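PDB 3DML: thioredoxin-like fold domain-containing protein from Paracoccus denitrificans, which probably acts as a periplasmic thiol-disulfide oxidoreductase of the thioredoxin family, reducing or exchanging disulfides in chemotrophic sulfur oxidation. Local coordinates for residues E26-L31 / R57-D62; E69-V74 / D86-R91. One frame throughout, in Å; residues are numbered along the deposited sequence. Where two conformers were deposited one is given.

Contact 1 of 2, residues E26-L31 / R57-D62; sequences EQPGCL and RLQMRD
Glu26 and Gln59 form a parallel bridge, in which Glu26 N donates to Leu58 O at 2.8 Å and Glu26 O receives Met60 N at 2.8 Å, so the last residue of strand 20-26 is held through both of its backbone polar groups. Beyond this pair the backbones diverge into two turns, type II from Gln27 to Cys30 and type I from Gln59 to Asp62, and side chains take over the contact. The amide of Gln27 reaches Arg61, whose NH1 donates to Gln27 OE1 at 2.6 Å. The oxygen lies near the guanidinium plane, but the donor stands above the carbonyl plane of the amide, the two flat groups being turned 60° apart. Selenomethionine Met60 runs alongside Gln27 in the same direction; a bend at its last torsion (chi3 69°) brings CE to 3.4 Å from Gln27 NE2 and over one face of the Arg61 guanidinium. Gln27 NE2 is hydrogen-bonded to Thr77 OG1, so both ends of the amide are engaged and its rotation is fixed. With an alanine at this position, Arg61 NH1 would probably lose its acceptor, Thr77 OG1 its amide mate and Met60 CE the amide packed beside it. At the other end of the contact, in one of two deposited conformers, Glu26 OE1 lies near the plane of the Arg57 guanidinium, 3.7 Å from Arg57 NE, a long and tentative salt bridge; the stronger partner of Arg57 is Asp37. Gln59, bent at chi2 (-71°), lays OE1 3.5 Å from Pro28 CD. This parallel pairing at the C-terminal ends of two strands belongs to the thioredoxin fold, where the loop after strand 20-26 leads into the Cys30–Cys33 pair at the start of helix 31-39, the CxxC motif consistent with the redox site.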
loop_
_atom_site.group_PDB
_atom_site.type_symbol
_atom_site.label_atom_id
_atom_site.label_comp_id
_atom_site.label_asym_id
_atom_site.label_seq_id
_atom_site.Cartn_x
_atom_site.Cartn_y
_atom_site.Cartn_z
ATOM N N GLU A 26 -4.020 7.390 -2.501
ATOM C CA GLU A 26 -4.312 8.597 -1.715
ATOM C C GLU A 26 -5.301 9.510 -2.420
ATOM O O GLU A 26 -5.639 9.286 -3.583
ATOM C CB GLU A 26 -3.027 9.401 -1.519
ATOM C CG GLU A 26 -1.920 8.674 -0.814
ATOM C CD GLU A 26 -0.969 9.638 -0.140
ATOM O OE1 GLU A 26 -0.468 9.306 0.950
ATOM O OE2 GLU A 26 -0.727 10.729 -0.698
ATOM N N GLN A 27 -5.774 10.542 -1.715
ATOM C CA GLN A 27 -6.548 11.620 -2.326
ATOM C C GLN A 27 -6.358 12.871 -1.483
ATOM O O GLN A 27 -5.932 12.766 -0.327
ATOM C CB GLN A 27 -8.037 11.277 -2.420
ATOM C CG GLN A 27 -8.807 11.186 -1.079
ATOM C CD GLN A 27 -10.245 10.805 -1.322
ATOM O OE1 GLN A 27 -10.974 11.524 -2.017
ATOM N NE2 GLN A 27 -10.670 9.661 -0.770
ATOM N N PRO A 28 -6.629 14.056 -2.066
ATOM C CA PRO A 28 -6.529 15.307 -1.322
ATOM C C PRO A 28 -7.397 15.334 -0.083
ATOM O O PRO A 28 -8.540 14.838 -0.085
ATOM C CB PRO A 28 -7.013 16.357 -2.339
ATOM C CG PRO A 28 -6.650 15.781 -3.639
ATOM C CD PRO A 28 -6.982 14.309 -3.476
ATOM N N GLY A 29 -6.835 15.901 0.982
ATOM C CA GLY A 29 -7.552 16.067 2.233
ATOM C C GLY A 29 -7.743 14.796 3.040
ATOM O O GLY A 29 -8.522 14.786 3.989
ATOM N N CYS A 30 -7.054 13.718 2.667
ATOM C CA CYS A 30 -7.179 12.469 3.412
ATOM C C CYS A 30 -6.308 12.482 4.674
ATOM O O CYS A 30 -5.081 12.331 4.616
ATOM C CB CYS A 30 -6.835 11.267 2.528
ATOM S SG CYS A 30 -7.180 9.682 3.341
ATOM N N LEU A 31 -6.955 12.665 5.816
ATOM C CA LEU A 31 -6.241 12.737 7.081
ATOM C C LEU A 31 -5.459 11.460 7.404
ATOM O O LEU A 31 -4.327 11.529 7.882
ATOM C CB LEU A 31 -7.214 13.078 8.197
ATOM C CG LEU A 31 -6.644 13.340 9.577
ATOM C CD1 LEU A 31 -7.395 14.548 10.151
ATOM C CD2 LEU A 31 -6.832 12.142 10.471
ATOM N N ARG A 57 3.176 5.800 -4.364
ATOM C CA ARG A 57 1.905 6.452 -4.134
ATOM C C ARG A 57 1.203 6.750 -5.451
ATOM O O ARG A 57 1.857 7.091 -6.451
ATOM C CB ARG A 57 2.104 7.768 -3.397
ATOM C CG ARG A 57 2.699 7.630 -2.006
ATOM C CD ARG A 57 2.702 8.998 -1.337
ATOM N NE ARG A 57 3.104 8.954 0.075
ATOM C CZ ARG A 57 4.355 8.709 0.428
ATOM N NH1 ARG A 57 5.243 8.466 -0.529
ATOM N NH2 ARG A 57 4.721 8.693 1.713
ATOM N N LEU A 58 -0.123 6.675 -5.428
ATOM C CA LEU A 58 -0.945 7.010 -6.580
ATOM C C LEU A 58 -2.196 7.669 -6.049
ATOM O O LEU A 58 -2.530 7.514 -4.872
ATOM C CB LEU A 58 -1.336 5.746 -7.366
ATOM C CG LEU A 58 -0.216 4.904 -7.975
ATOM C CD1 LEU A 58 -0.773 3.572 -8.461
ATOM C CD2 LEU A 58 0.464 5.663 -9.141
ATOM N N GLN A 59 -2.882 8.403 -6.925
ATOM C CA GLN A 59 -4.120 9.049 -6.586
ATOM C C GLN A 59 -5.261 8.128 -6.945
ATOM O O GLN A 59 -5.311 7.581 -8.053
ATOM C CB GLN A 59 -4.279 10.364 -7.363
ATOM C CG GLN A 59 -3.315 11.448 -6.922
ATOM C CD GLN A 59 -3.694 11.948 -5.562
ATOM O OE1 GLN A 59 -4.853 12.295 -5.324
ATOM N NE2 GLN A 59 -2.748 11.935 -4.645
HETATM N N MSE A 60 -6.197 7.971 -6.010
HETATM C CA MSE A 60 -7.337 7.088 -6.224
HETATM C C MSE A 60 -8.114 7.432 -7.494
HETATM O O MSE A 60 -8.582 6.527 -8.190
HETATM C CB MSE A 60 -8.316 7.167 -5.043
HETATM C CG MSE A 60 -9.595 6.362 -5.322
HETATM SE SE MSE A 60 -10.801 6.362 -3.767
HETATM C CE MSE A 60 -11.316 8.217 -3.794
ATOM N N ARG A 61 -8.260 8.718 -7.801
ATOM C CA ARG A 61 -9.096 9.083 -8.955
ATOM C C ARG A 61 -8.391 9.126 -10.313
ATOM O O ARG A 61 -9.041 9.295 -11.346
ATOM C CB ARG A 61 -9.907 10.357 -8.677
ATOM C CG ARG A 61 -10.876 10.159 -7.459
ATOM C CD ARG A 61 -11.905 11.280 -7.330
ATOM N NE ARG A 61 -12.933 10.957 -6.337
ATOM C CZ ARG A 61 -12.793 11.143 -5.027
ATOM N NH1 ARG A 61 -11.659 11.646 -4.543
ATOM N NH2 ARG A 61 -13.785 10.819 -4.204
ATOM N N ASP A 62 -7.079 8.920 -10.325
ATOM C CA ASP A 62 -6.342 8.868 -11.591
ATOM C C ASP A 62 -6.505 7.525 -12.292
ATOM O O ASP A 62 -6.757 6.505 -11.646
ATOM C CB ASP A 62 -4.840 9.093 -11.375
ATOM C CG ASP A 62 -4.484 10.521 -11.057
ATOM O OD1 ASP A 62 -5.337 11.423 -11.171
ATOM O OD2 ASP A 62 -3.311 10.737 -10.675
#

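Contact 2 of 2, residues E69-V74 / D86-R91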
loop_
_atom_site.group_PDB
_atom_site.type_symbol
_atom_site.label_atom_id
_atom_site.label_comp_id
_atom_site.label_asym_id
_atom_site.label_seq_id
_atom_site.Cartn_x
_atom_site.Cartn_y
_atom_site.Cartn_z
ATOM N N GLU A 69 -2.642 -4.579 -12.895
ATOM C CA GLU A 69 -3.922 -5.292 -12.822
ATOM C C GLU A 69 -4.406 -5.404 -11.367
ATOM O O GLU A 69 -3.810 -6.136 -10.568
ATOM C CB GLU A 69 -3.793 -6.697 -13.422
ATOM C CG GLU A 69 -3.037 -6.745 -14.753
ATOM C CD GLU A 69 -3.868 -6.209 -15.899
ATOM O OE1 GLU A 69 -5.100 -6.400 -15.883
ATOM O OE2 GLU A 69 -3.291 -5.600 -16.827
ATOM N N LEU A 70 -5.463 -4.669 -11.039
ATOM C CA LEU A 70 -6.096 -4.778 -9.725
ATOM C C LEU A 70 -7.271 -5.755 -9.699
ATOM O O LEU A 70 -8.005 -5.888 -10.695
ATOM C CB LEU A 70 -6.606 -3.415 -9.246
ATOM C CG LEU A 70 -5.619 -2.248 -9.105
ATOM C CD1 LEU A 70 -6.311 -1.031 -8.525
ATOM C CD2 LEU A 70 -4.426 -2.623 -8.234
ATOM N N ALA A 71 -7.502 -6.355 -8.527
ATOM C CA ALA A 71 -8.609 -7.318 -8.352
ATOM C C ALA A 71 -9.985 -6.614 -8.336
ATOM O O ALA A 71 -11.016 -7.203 -8.685
ATOM C CB ALA A 71 -8.405 -8.081 -7.068
ATOM N N ARG A 72 -10.006 -5.363 -7.872
ATOM C CA ARG A 72 -11.222 -4.584 -7.781
ATOM C C ARG A 72 -10.812 -3.121 -7.679
ATOM O O ARG A 72 -9.641 -2.841 -7.412
ATOM C CB ARG A 72 -12.067 -5.027 -6.576
ATOM C CG ARG A 72 -11.332 -5.063 -5.246
ATOM C CD ARG A 72 -12.326 -5.514 -4.155
ATOM N NE ARG A 72 -11.708 -5.642 -2.840
ATOM C CZ ARG A 72 -11.782 -4.729 -1.873
ATOM N NH1 ARG A 72 -12.413 -3.570 -2.068
ATOM N NH2 ARG A 72 -11.193 -4.969 -0.709
ATOM N N PRO A 73 -11.755 -2.188 -7.934
ATOM C CA PRO A 73 -11.393 -0.771 -7.864
ATOM C C PRO A 73 -10.917 -0.340 -6.474
ATOM O O PRO A 73 -11.205 -1.005 -5.468
ATOM C CB PRO A 73 -12.686 -0.035 -8.220
ATOM C CG PRO A 73 -13.744 -1.043 -8.423
ATOM C CD PRO A 73 -13.130 -2.404 -8.437
ATOM N N VAL A 74 -10.157 0.743 -6.426
ATOM C CA VAL A 74 -9.821 1.352 -5.129
ATOM C C VAL A 74 -10.955 2.314 -4.765
ATOM O O VAL A 74 -11.235 3.246 -5.521
ATOM C CB VAL A 74 -8.507 2.140 -5.185
ATOM C CG1 VAL A 74 -8.235 2.832 -3.846
ATOM C CG2 VAL A 74 -7.372 1.185 -5.523
ATOM N N ASP A 86 2.896 -7.453 -12.006
ATOM C CA ASP A 86 1.919 -6.437 -12.387
ATOM C C ASP A 86 0.508 -6.737 -11.883
ATOM O O ASP A 86 -0.443 -6.148 -12.380
ATOM C CB ASP A 86 1.890 -6.289 -13.910
ATOM C CG ASP A 86 3.224 -5.839 -14.484
ATOM O OD1 ASP A 86 3.919 -4.986 -13.868
ATOM O OD2 ASP A 86 3.573 -6.346 -15.575
ATOM N N VAL A 87 0.382 -7.641 -10.908
ATOM C CA VAL A 87 -0.940 -8.123 -10.496
ATOM C C VAL A 87 -1.130 -8.077 -8.983
ATOM O O VAL A 87 -0.252 -8.470 -8.209
ATOM C CB VAL A 87 -1.279 -9.538 -11.067
ATOM C CG1 VAL A 87 -0.470 -10.643 -10.396
ATOM C CG2 VAL A 87 -2.755 -9.825 -10.924
ATOM N N GLU A 88 -2.292 -7.584 -8.576
ATOM C CA GLU A 88 -2.617 -7.489 -7.174
ATOM C C GLU A 88 -2.542 -8.866 -6.523
ATOM O O GLU A 88 -3.150 -9.831 -7.019
ATOM C CB GLU A 88 -4.015 -6.928 -6.985
ATOM C CG GLU A 88 -4.485 -6.988 -5.517
ATOM C CD GLU A 88 -5.690 -6.109 -5.240
ATOM O OE1 GLU A 88 -6.192 -5.453 -6.178
ATOM O OE2 GLU A 88 -6.123 -6.059 -4.071
ATOM N N SER A 89 -1.821 -8.934 -5.407
ATOM C CA SER A 89 -1.780 -10.148 -4.590
ATOM C C SER A 89 -2.759 -10.025 -3.420
ATOM O O SER A 89 -3.446 -10.984 -3.066
ATOM C CB SER A 89 -0.346 -10.410 -4.082
ATOM O OG SER A 89 -0.310 -11.519 -3.192
ATOM N N GLY A 90 -2.826 -8.847 -2.804
ATOM C CA GLY A 90 -3.742 -8.643 -1.685
ATOM C C GLY A 90 -3.722 -7.172 -1.355
ATOM O O GLY A 90 -2.956 -6.423 -1.956
ATOM N N ARG A 91 -4.557 -6.752 -0.410
ATOM C CA ARG A 91 -4.604 -5.337 -0.047
ATOM C C ARG A 91 -5.009 -5.129 1.399
ATOM O O ARG A 91 -5.627 -5.997 2.022
ATOM C CB ARG A 91 -5.561 -4.559 -0.984
ATOM C CG ARG A 91 -7.042 -4.876 -0.783
ATOM C CD ARG A 91 -7.906 -3.879 -1.589
ATOM N NE ARG A 91 -7.702 -4.011 -3.037
ATOM C CZ ARG A 91 -8.326 -3.261 -3.954
ATOM N NH1 ARG A 91 -9.165 -2.301 -3.569
ATOM N NH2 ARG A 91 -8.076 -3.452 -5.248
#
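Arg91 reaches from strand 87-93, an outermost strand of the thioredoxin-fold sheet, to the loop 69-74 and binds two successive carbonyls: NH2 donates to Arg72 O at 2.7 Å and NH1 to Pro73 O at 3.1 Å, both donors standing above the carbonyl planes. Glu88 contributes from the same strand, its OE1 accepting Ala71 N at 2.8 Å from above the carboxylate plane. Nearer the start of the strand a single backbone bridge joins Glu69 to Val87: Glu69 N bonds Asp86 O, and Glu69 O accepts Glu88 N.

What positions Arg91 is Glu88 itself, gripped side-on through NE and NH2 with one nitrogen to each carboxylate oxygen; OE1 thus accepts from both Arg91 NH2 and Ala71 N. A bend at chi3 (65°) turns the guanidinium back toward Glu88 and the loop. Farther out, Arg72 folds over Arg91, the guanidinium planes 26° apart, and its NH1 is salt-bridged to Glu93; carboxylates of Glu88 and Glu93 probably offset the like charge of the stacked pair. A classic beta bulge at Ser89 and Gly90, opposite Leu82, separates Glu88 from Arg91 along the strand. In the stack, Arg72 CG sits over one face of the Arg91 guanidinium, 3.6 Å from Arg91 NH2.

Overall arrangement
From the N terminus, strand 20-26 runs into the loop before helix 31-39, and contact 1 closes on it once the chain has passed through helices 31-39 and 48-52 and returned along strand 55-59. Contact 2 opens only afterwards: the chain leaves residues 57-62, passes through 69-74, runs along strand 79-84 and comes back along 87-93, closing a much shorter loop. The two closures therefore follow in series. Contact 1 joins the outermost strand 55-59 to its neighbour 20-26, whereas contact 2 ties the irregular connection between strands 55-59 and 79-84 to strand 87-93 at the opposite edge of the same sheet. Their centres lie about 17 Å apart, yet they touch where Met60 CG packs 3.5 Å from Val74 O.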